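Local coordinates for pyoverdine biosynthesis protein PvcB (Pseudomonas aeruginosa, PDB 4YLM) that probably catalyses the iron(II)- and 2-oxoglutarate-dependent oxidation of tyrosine isonitrile, a step in the biosynthesis of paerucumarin, at residues M83-G88 with M116-V121; H187-F192 with I279-A284. One frame throughout, in Å; residues are numbered along the deposited sequence.

Interaction 1. Residues M83-G88 with M116-V121; sequences MLWPFG and MYLETV
The backbones of Met83-Gly88 and Met116-Val121 stay well apart, 8.7 Å from Met83 CA to Thr120 CA; no backbone bond joins them, and the contact is made mainly by side chains. The setting is the sheet of a TauD/TfdA-family dioxygenase (cupin clan). The first segment leaves strand 82-83 and folds into a type I turn from Trp85 to Gly88; the second leads into strand 120-131. Strand 272-286 pairs with both strands, and His278 and His280 on it pack against Met83.

Leu118 is central to the contact. Its CB points toward the other segment, and CD1 meets two partners at once. Met83 CE lies 3.8 Å from Leu118 CD1, and the indole of Trp85 comes equally near through CZ2. Leu118 CD1 is oblique to the indole, and the two side chains cross at about a right angle. The second methyl, CD2, comes more loosely to the outer CH2 corner of the same ring. The indole is oriented by a hydrogen bond from Trp85 NE1 to His278 ND1, and the two rings meet with their planes about 30° apart.

Met83 is buried and reaches across fully extended as far as the sulfur, with CG anti to the backbone N (chi1 -175°). The chain then bends at chi3, 88°, which turns CE aside to Leu118 and leaves SD beside Thr120. Met83 and Thr120 run past each other in opposite directions.

No hydrogen bond crosses between the segments. Asp114, a probable iron ligand, has its side chain about 6 Å from that of Leu118, which puts the contact near the probable metal site. At its Thr120 end, Met83 SD lies 3.8 Å from Thr120 OG1.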
ATOM      1  N   MET A  83      -7.892  10.873  16.749  1.00 25.93           N
ATOM      2  CA  MET A  83      -7.612  11.898  17.734  1.00 23.47           C
ATOM      3  C   MET A  83      -8.922  12.249  18.452  1.00 27.41           C
ATOM      4  O   MET A  83      -9.824  12.864  17.866  1.00 26.18           O
ATOM      5  CB  MET A  83      -6.996  13.138  17.090  1.00 26.13           C
ATOM      6  CG  MET A  83      -6.575  14.195  18.101  1.00 30.79           C
ATOM      7  SD  MET A  83      -5.781  15.653  17.375  1.00 35.80           S
ATOM      8  CE  MET A  83      -7.199  16.666  17.043  1.00 28.50           C
ATOM      9  N   LEU A  84      -9.025  11.834  19.711  1.00 26.46           N
ATOM     10  CA  LEU A  84     -10.263  11.971  20.469  1.00 30.50           C
ATOM     11  C   LEU A  84     -10.404  13.341  21.114  1.00 31.37           C
ATOM     12  O   LEU A  84      -9.438  13.914  21.623  1.00 34.01           O
ATOM     13  CB  LEU A  84     -10.370  10.874  21.530  1.00 30.54           C
ATOM     14  CG  LEU A  84     -10.652   9.460  21.015  1.00 33.59           C
ATOM     15  CD1 LEU A  84     -10.510   8.443  22.146  1.00 36.15           C
ATOM     16  CD2 LEU A  84     -12.034   9.368  20.366  1.00 31.98           C
ATOM     17  N   TRP A  85     -11.620  13.874  21.071  1.00 32.14           N
ATOM     18  CA  TRP A  85     -11.923  15.126  21.748  1.00 31.03           C
ATOM     19  C   TRP A  85     -12.762  14.789  22.981  1.00 32.46           C
ATOM     20  O   TRP A  85     -13.174  13.644  23.158  1.00 30.72           O
ATOM     21  CB  TRP A  85     -12.709  16.047  20.819  1.00 31.05           C
ATOM     22  CG  TRP A  85     -11.908  16.631  19.688  1.00 36.10           C
ATOM     23  CD1 TRP A  85     -11.482  15.988  18.552  1.00 32.39           C
ATOM     24  CD2 TRP A  85     -11.463  17.986  19.572  1.00 36.55           C
ATOM     25  NE1 TRP A  85     -10.792  16.866  17.746  1.00 31.98           N
ATOM     26  CE2 TRP A  85     -10.767  18.096  18.351  1.00 35.08           C
ATOM     27  CE3 TRP A  85     -11.584  19.119  20.386  1.00 37.07           C
ATOM     28  CZ2 TRP A  85     -10.190  19.291  17.930  1.00 36.12           C
ATOM     29  CZ3 TRP A  85     -11.010  20.302  19.964  1.00 43.69           C
ATOM     30  CH2 TRP A  85     -10.325  20.381  18.746  1.00 39.27           C
ATOM     31  N   PRO A  86     -13.030  15.783  23.837  1.00 33.95           N
ATOM     32  CA  PRO A  86     -13.914  15.488  24.974  1.00 34.07           C
ATOM     33  C   PRO A  86     -15.264  14.933  24.522  1.00 34.51           C
ATOM     34  O   PRO A  86     -15.868  14.124  25.235  1.00 37.64           O
ATOM     35  CB  PRO A  86     -14.068  16.847  25.647  1.00 38.82           C
ATOM     36  CG  PRO A  86     -12.761  17.535  25.350  1.00 40.42           C
ATOM     37  CD  PRO A  86     -12.400  17.108  23.951  1.00 34.62           C
ATOM     38  N   PHE A  87     -15.721  15.330  23.337  1.00 32.19           N
ATOM     39  CA  PHE A  87     -16.987  14.816  22.815  1.00 33.05           C
ATOM     40  C   PHE A  87     -16.872  13.428  22.172  1.00 34.35           C
ATOM     41  O   PHE A  87     -17.867  12.865  21.716  1.00 33.19           O
ATOM     42  CB  PHE A  87     -17.617  15.801  21.828  1.00 33.40           C
ATOM     43  CG  PHE A  87     -16.708  16.207  20.688  1.00 29.92           C
ATOM     44  CD1 PHE A  87     -16.093  17.451  20.687  1.00 30.99           C
ATOM     45  CD2 PHE A  87     -16.494  15.350  19.605  1.00 30.62           C
ATOM     46  CE1 PHE A  87     -15.264  17.848  19.634  1.00 34.97           C
ATOM     47  CE2 PHE A  87     -15.665  15.736  18.540  1.00 28.74           C
ATOM     48  CZ  PHE A  87     -15.049  16.983  18.557  1.00 28.52           C
ATOM     49  N   GLY A  88     -15.665  12.878  22.127  1.00 31.68           N
ATOM     50  CA  GLY A  88     -15.463  11.598  21.467  1.00 31.65           C
ATOM     51  C   GLY A  88     -14.777  11.747  20.116  1.00 27.97           C
ATOM     52  O   GLY A  88     -13.938  12.620  19.946  1.00 26.88           O
ATOM     53  N   MET A 116      -3.927  24.048  15.340  1.00 31.99           N
ATOM     54  CA  MET A 116      -3.014  25.172  15.562  1.00 34.73           C
ATOM     55  C   MET A 116      -2.728  25.419  17.042  1.00 39.06           C
ATOM     56  O   MET A 116      -1.600  25.740  17.423  1.00 34.92           O
ATOM     57  CB  MET A 116      -3.615  26.458  15.006  1.00 39.18           C
ATOM     58  CG  MET A 116      -3.862  26.487  13.519  1.00 42.79           C
ATOM     59  SD  MET A 116      -4.642  28.062  13.094  1.00 43.91           S
ATOM     60  CE  MET A 116      -3.511  29.184  13.938  1.00 39.20           C
ATOM     61  N   TYR A 117      -3.767  25.299  17.863  1.00 35.41           N
ATOM     62  CA  TYR A 117      -3.676  25.647  19.281  1.00 39.86           C
ATOM     63  C   TYR A 117      -3.732  24.413  20.156  1.00 42.14           C
ATOM     64  O   TYR A 117      -3.992  24.516  21.354  1.00 39.29           O
ATOM     65  CB  TYR A 117      -4.836  26.564  19.685  1.00 40.67           C
ATOM     66  CG  TYR A 117      -4.844  27.910  19.001  1.00 42.05           C
ATOM     67  CD1 TYR A 117      -3.852  28.846  19.260  1.00 41.26           C
ATOM     68  CD2 TYR A 117      -5.853  28.249  18.108  1.00 43.84           C
ATOM     69  CE1 TYR A 117      -3.861  30.080  18.640  1.00 46.46           C
ATOM     70  CE2 TYR A 117      -5.865  29.482  17.483  1.00 41.91           C
ATOM     71  CZ  TYR A 117      -4.870  30.391  17.755  1.00 42.10           C
ATOM     72  OH  TYR A 117      -4.881  31.620  17.133  1.00 47.71           O
ATOM     73  N   LEU A 118      -3.508  23.245  19.561  1.00 35.32           N
ATOM     74  CA  LEU A 118      -3.619  21.994  20.299  1.00 35.65           C
ATOM     75  C   LEU A 118      -2.247  21.440  20.640  1.00 37.65           C
ATOM     76  O   LEU A 118      -1.235  21.864  20.079  1.00 37.66           O
ATOM     77  CB  LEU A 118      -4.412  20.961  19.501  1.00 36.03           C
ATOM     78  CG  LEU A 118      -5.832  21.323  19.062  1.00 40.61           C
ATOM     79  CD1 LEU A 118      -6.464  20.129  18.367  1.00 38.17           C
ATOM     80  CD2 LEU A 118      -6.684  21.759  20.244  1.00 39.73           C
ATOM     81  N   GLU A 119      -2.209  20.490  21.565  1.00 35.41           N
ATOM     82  CA  GLU A 119      -0.940  19.881  21.943  1.00 40.83           C
ATOM     83  C   GLU A 119      -0.438  18.950  20.838  1.00 39.01           C
ATOM     84  O   GLU A 119       0.767  18.763  20.676  1.00 37.79           O
ATOM     85  CB  GLU A 119      -1.082  19.115  23.262  1.00 41.52           C
ATOM     86  CG  GLU A 119       0.186  18.372  23.682  1.00 48.66           C
ATOM     87  CD  GLU A 119       1.334  19.309  24.042  1.00 53.63           C
ATOM     88  OE1 GLU A 119       1.076  20.495  24.338  1.00 51.36           O
ATOM     89  OE2 GLU A 119       2.496  18.852  24.027  1.00 59.86           O
ATOM     90  N   THR A 120      -1.373  18.355  20.096  1.00 36.03           N
ATOM     91  CA  THR A 120      -1.029  17.484  18.975  1.00 36.91           C
ATOM     92  C   THR A 120      -1.854  17.852  17.742  1.00 31.93           C
ATOM     93  O   THR A 120      -3.003  18.284  17.857  1.00 32.51           O
ATOM     94  CB  THR A 120      -1.251  15.997  19.302  1.00 40.48           C
ATOM     95  OG1 THR A 120      -2.649  15.757  19.472  1.00 44.25           O
ATOM     96  CG2 THR A 120      -0.519  15.611  20.572  1.00 40.59           C
ATOM     97  N   VAL A 121      -1.252  17.678  16.569  1.00 30.89           N
ATOM     98  CA  VAL A 121      -1.841  18.110  15.303  1.00 28.77           C
ATOM     99  C   VAL A 121      -2.279  16.879  14.499  1.00 27.72           C
ATOM    100  O   VAL A 121      -1.483  15.969  14.268  1.00 29.07           O
ATOM    101  CB  VAL A 121      -0.819  18.978  14.501  1.00 28.05           C
ATOM    102  CG1 VAL A 121      -1.374  19.377  13.149  1.00 23.91           C
ATOM    103  CG2 VAL A 121      -0.420  20.222  15.313  1.00 30.99           C
TER

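Interaction 2. Residues H187-F192 with I279-A284; sequences HPRREF and IHAEPA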
ATOM      1  N   HIS A 187       7.142  20.027   5.539  1.00 24.35           N
ATOM      2  CA  HIS A 187       6.174  19.051   6.015  1.00 24.32           C
ATOM      3  C   HIS A 187       6.801  18.349   7.210  1.00 25.50           C
ATOM      4  O   HIS A 187       7.961  17.922   7.149  1.00 26.04           O
ATOM      5  CB  HIS A 187       5.825  18.047   4.921  1.00 23.16           C
ATOM      6  CG  HIS A 187       4.736  17.098   5.308  1.00 21.08           C
ATOM      7  ND1 HIS A 187       4.947  16.041   6.168  1.00 20.86           N
ATOM      8  CD2 HIS A 187       3.427  17.058   4.973  1.00 20.82           C
ATOM      9  CE1 HIS A 187       3.818  15.376   6.327  1.00 21.11           C
ATOM     10  NE2 HIS A 187       2.879  15.967   5.608  1.00 21.47           N
ATOM     11  N   PRO A 188       6.052  18.247   8.314  1.00 23.05           N
ATOM     12  CA  PRO A 188       6.636  17.777   9.578  1.00 25.34           C
ATOM     13  C   PRO A 188       6.994  16.288   9.614  1.00 29.43           C
ATOM     14  O   PRO A 188       7.642  15.860  10.567  1.00 27.66           O
ATOM     15  CB  PRO A 188       5.548  18.111  10.616  1.00 26.77           C
ATOM     16  CG  PRO A 188       4.260  18.114   9.814  1.00 25.10           C
ATOM     17  CD  PRO A 188       4.656  18.695   8.471  1.00 24.03           C
ATOM     18  N   ARG A 189       6.599  15.513   8.608  1.00 24.48           N
ATOM     19  CA  ARG A 189       7.029  14.116   8.542  1.00 24.50           C
ATOM     20  C   ARG A 189       7.797  13.831   7.258  1.00 27.79           C
ATOM     21  O   ARG A 189       8.726  13.035   7.255  1.00 25.75           O
ATOM     22  CB  ARG A 189       5.827  13.161   8.655  1.00 24.87           C
ATOM     23  CG  ARG A 189       5.237  13.105  10.062  1.00 24.03           C
ATOM     24  CD  ARG A 189       6.274  12.501  11.015  1.00 33.79           C
ATOM     25  NE  ARG A 189       6.057  12.899  12.405  1.00 40.93           N
ATOM     26  CZ  ARG A 189       5.204  12.289  13.216  1.00 38.31           C
ATOM     27  NH1 ARG A 189       4.506  11.260  12.762  1.00 36.62           N
ATOM     28  NH2 ARG A 189       5.056  12.699  14.476  1.00 33.94           N
ATOM     29  N   ARG A 190       7.424  14.514   6.180  1.00 23.53           N
ATOM     30  CA  ARG A 190       7.867  14.117   4.849  1.00 25.08           C
ATOM     31  C   ARG A 190       8.730  15.164   4.157  1.00 26.73           C
ATOM     32  O   ARG A 190       9.104  14.998   2.995  1.00 25.58           O
ATOM     33  CB  ARG A 190       6.652  13.744   3.993  1.00 23.26           C
ATOM     34  CG  ARG A 190       5.924  12.491   4.497  1.00 21.10           C
ATOM     35  CD  ARG A 190       4.819  12.102   3.526  1.00 20.79           C
ATOM     36  NE  ARG A 190       3.639  12.959   3.629  1.00 20.88           N
ATOM     37  CZ  ARG A 190       2.885  13.315   2.596  1.00 22.70           C
ATOM     38  NH1 ARG A 190       3.222  12.934   1.371  1.00 19.20           N
ATOM     39  NH2 ARG A 190       1.792  14.055   2.779  1.00 19.22           N
ATOM     40  N   GLU A 191       9.024  16.245   4.879  1.00 24.20           N
ATOM     41  CA  GLU A 191      10.073  17.203   4.507  1.00 23.23           C
ATOM     42  C   GLU A 191       9.788  18.217   3.404  1.00 28.60           C
ATOM     43  O   GLU A 191      10.442  19.260   3.359  1.00 28.76           O
ATOM     44  CB  GLU A 191      11.400  16.489   4.206  1.00 24.60           C
ATOM     45  CG  GLU A 191      12.090  15.961   5.441  1.00 27.68           C
ATOM     46  CD  GLU A 191      12.558  17.091   6.349  1.00 33.25           C
ATOM     47  OE1 GLU A 191      13.320  17.968   5.877  1.00 30.62           O
ATOM     48  OE2 GLU A 191      12.143  17.108   7.525  1.00 31.33           O
ATOM     49  N   PHE A 192       8.837  17.945   2.515  1.00 26.00           N
ATOM     50  CA  PHE A 192       8.665  18.844   1.369  1.00 20.55           C
ATOM     51  C   PHE A 192       8.132  20.210   1.793  1.00 23.20           C
ATOM     52  O   PHE A 192       7.488  20.326   2.831  1.00 25.64           O
ATOM     53  CB  PHE A 192       7.789  18.216   0.281  1.00 21.90           C
ATOM     54  CG  PHE A 192       6.404  17.833   0.748  1.00 24.01           C
ATOM     55  CD1 PHE A 192       5.359  18.735   0.667  1.00 22.09           C
ATOM     56  CD2 PHE A 192       6.151  16.557   1.245  1.00 20.62           C
ATOM     57  CE1 PHE A 192       4.067  18.379   1.084  1.00 21.59           C
ATOM     58  CE2 PHE A 192       4.882  16.191   1.666  1.00 20.47           C
ATOM     59  CZ  PHE A 192       3.832  17.100   1.580  1.00 23.65           C
ATOM     60  N   ILE A 279      -7.655  12.220  12.465  1.00 25.61           N
ATOM     61  CA  ILE A 279      -6.782  11.046  12.564  1.00 22.91           C
ATOM     62  C   ILE A 279      -5.380  11.533  12.864  1.00 24.57           C
ATOM     63  O   ILE A 279      -4.870  12.409  12.172  1.00 23.79           O
ATOM     64  CB  ILE A 279      -6.749  10.239  11.253  1.00 20.79           C
ATOM     65  CG1 ILE A 279      -8.173   9.956  10.757  1.00 21.57           C
ATOM     66  CG2 ILE A 279      -5.892   8.955  11.411  1.00 21.04           C
ATOM     67  CD1 ILE A 279      -8.970   9.036  11.646  1.00 25.31           C
ATOM     68  N   HIS A 280      -4.757  10.965  13.890  1.00 22.78           N
ATOM     69  CA  HIS A 280      -3.404  11.344  14.271  1.00 23.29           C
ATOM     70  C   HIS A 280      -2.421  10.996  13.162  1.00 25.30           C
ATOM     71  O   HIS A 280      -2.662  10.085  12.373  1.00 24.38           O
ATOM     72  CB  HIS A 280      -2.979  10.583  15.530  1.00 25.67           C
ATOM     73  CG  HIS A 280      -3.416  11.229  16.809  1.00 27.96           C
ATOM     74  ND1 HIS A 280      -2.984  12.480  17.197  1.00 29.42           N
ATOM     75  CD2 HIS A 280      -4.234  10.790  17.796  1.00 28.66           C
ATOM     76  CE1 HIS A 280      -3.517  12.783  18.367  1.00 28.12           C
ATOM     77  NE2 HIS A 280      -4.274  11.771  18.756  1.00 27.07           N
ATOM     78  N   ALA A 281      -1.322  11.732  13.117  1.00 25.25           N
ATOM     79  CA  ALA A 281      -0.146  11.331  12.351  1.00 26.45           C
ATOM     80  C   ALA A 281       0.449  10.049  12.948  1.00 29.50           C
ATOM     81  O   ALA A 281       0.037   9.609  14.025  1.00 26.62           O
ATOM     82  CB  ALA A 281       0.895  12.470  12.353  1.00 27.79           C
ATOM     83  N   GLU A 282       1.408   9.448  12.244  1.00 27.10           N
ATOM     84  CA  GLU A 282       1.987   8.166  12.646  1.00 32.51           C
ATOM     85  C   GLU A 282       3.483   8.322  12.858  1.00 36.90           C
ATOM     86  O   GLU A 282       4.247   8.295  11.898  1.00 38.64           O
ATOM     87  CB  GLU A 282       1.774   7.102  11.568  1.00 35.60           C
ATOM     88  CG  GLU A 282       0.344   6.678  11.329  1.00 35.24           C
ATOM     89  CD  GLU A 282       0.237   5.706  10.167  1.00 42.10           C
ATOM     90  OE1 GLU A 282       0.028   4.502  10.416  1.00 41.03           O
ATOM     91  OE2 GLU A 282       0.374   6.141   9.005  1.00 36.05           O
ATOM     92  N   PRO A 283       3.904   8.488  14.117  1.00 37.91           N
ATOM     93  CA  PRO A 283       2.985   8.481  15.252  1.00 31.83           C
ATOM     94  C   PRO A 283       2.469   9.889  15.527  1.00 32.38           C
ATOM     95  O   PRO A 283       2.795  10.828  14.791  1.00 29.77           O
ATOM     96  CB  PRO A 283       3.882   8.008  16.397  1.00 34.97           C
ATOM     97  CG  PRO A 283       5.219   8.645  16.070  1.00 37.48           C
ATOM     98  CD  PRO A 283       5.307   8.658  14.544  1.00 38.78           C
ATOM     99  N   ALA A 284       1.680  10.040  16.584  1.00 31.52           N
ATOM    100  CA  ALA A 284       1.036  11.327  16.859  1.00 33.08           C
ATOM    101  C   ALA A 284       2.017  12.493  16.763  1.00 32.75           C
ATOM    102  O   ALA A 284       3.162  12.393  17.195  1.00 32.21           O
ATOM    103  CB  ALA A 284       0.332  11.305  18.216  1.00 33.21           C
TER
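A corner of strand 272-286, where the chain turns at Glu282 and Pro283, receives an arginine from the loop between strands 184-186 and 193-195. Arg189 makes the whole contact from its side. Its guanidinium approaches end-on, and both terminal nitrogens donate to the same atom, the carbonyl oxygen of Pro283. Arg189 NH1 donates to Pro283 O at 2.7 Å, in the carbonyl plane and on a lone pair. The second bond, from Arg189 NH2 to Pro283 O, is 3.0 Å long, and its donor sits above that plane by 41°. Both bonds lie close to the guanidinium plane, so together they restrict its rotation. A weak third bond runs from NH2 to Ala284 O, at the guanidinium edge.

The peptide before Pro283 is cis. Pro283 CD packs 3.3 Å from Arg189 NH1, and Ala281 CB lies 3.8 Å from Arg189 NH1. The bend of Arg189 at chi2, -65°, and the extension that follows at chi3 carry the guanidinium to the corner.

The loop behind the arginine is shaped by His187, whose ND1 accepts from the backbone N of both Arg189 and Arg190. A second subunit lies against this loop: its Asp78 packs on Arg189, and its Arg74 forms a salt bridge with Glu191. The carboxylate of Glu282 leads away and forms a salt bridge with Arg53. An end-on, two-nitrogen arginine bond to one main-chain carbonyl thus ties a loop to the corner of strand 272-286 in this TauD/TfdA-family fold.

Overall arrangement
Both contacts reach the same mixed sheet, in which strands 120-131 and 272-286 are antiparallel neighbours. Interaction 1 involves the start of strand 120-131, while interaction 2 lies at the corner of strand 272-286. Their centres are about 15 Å apart. They follow in series along the chain, interaction 1 closing before interaction 2 opens. His280 joins them directly: its CE1 packs 3.3 Å from Thr120 OG1 and 3.4 Å from Met83 CG. Interaction 1 is apolar and nearer the probable iron ligands. Interaction 2 is polar, at the surface and beside a second subunit. The shared sheet thus runs from near the probable metal site to a contact against which a second subunit packs.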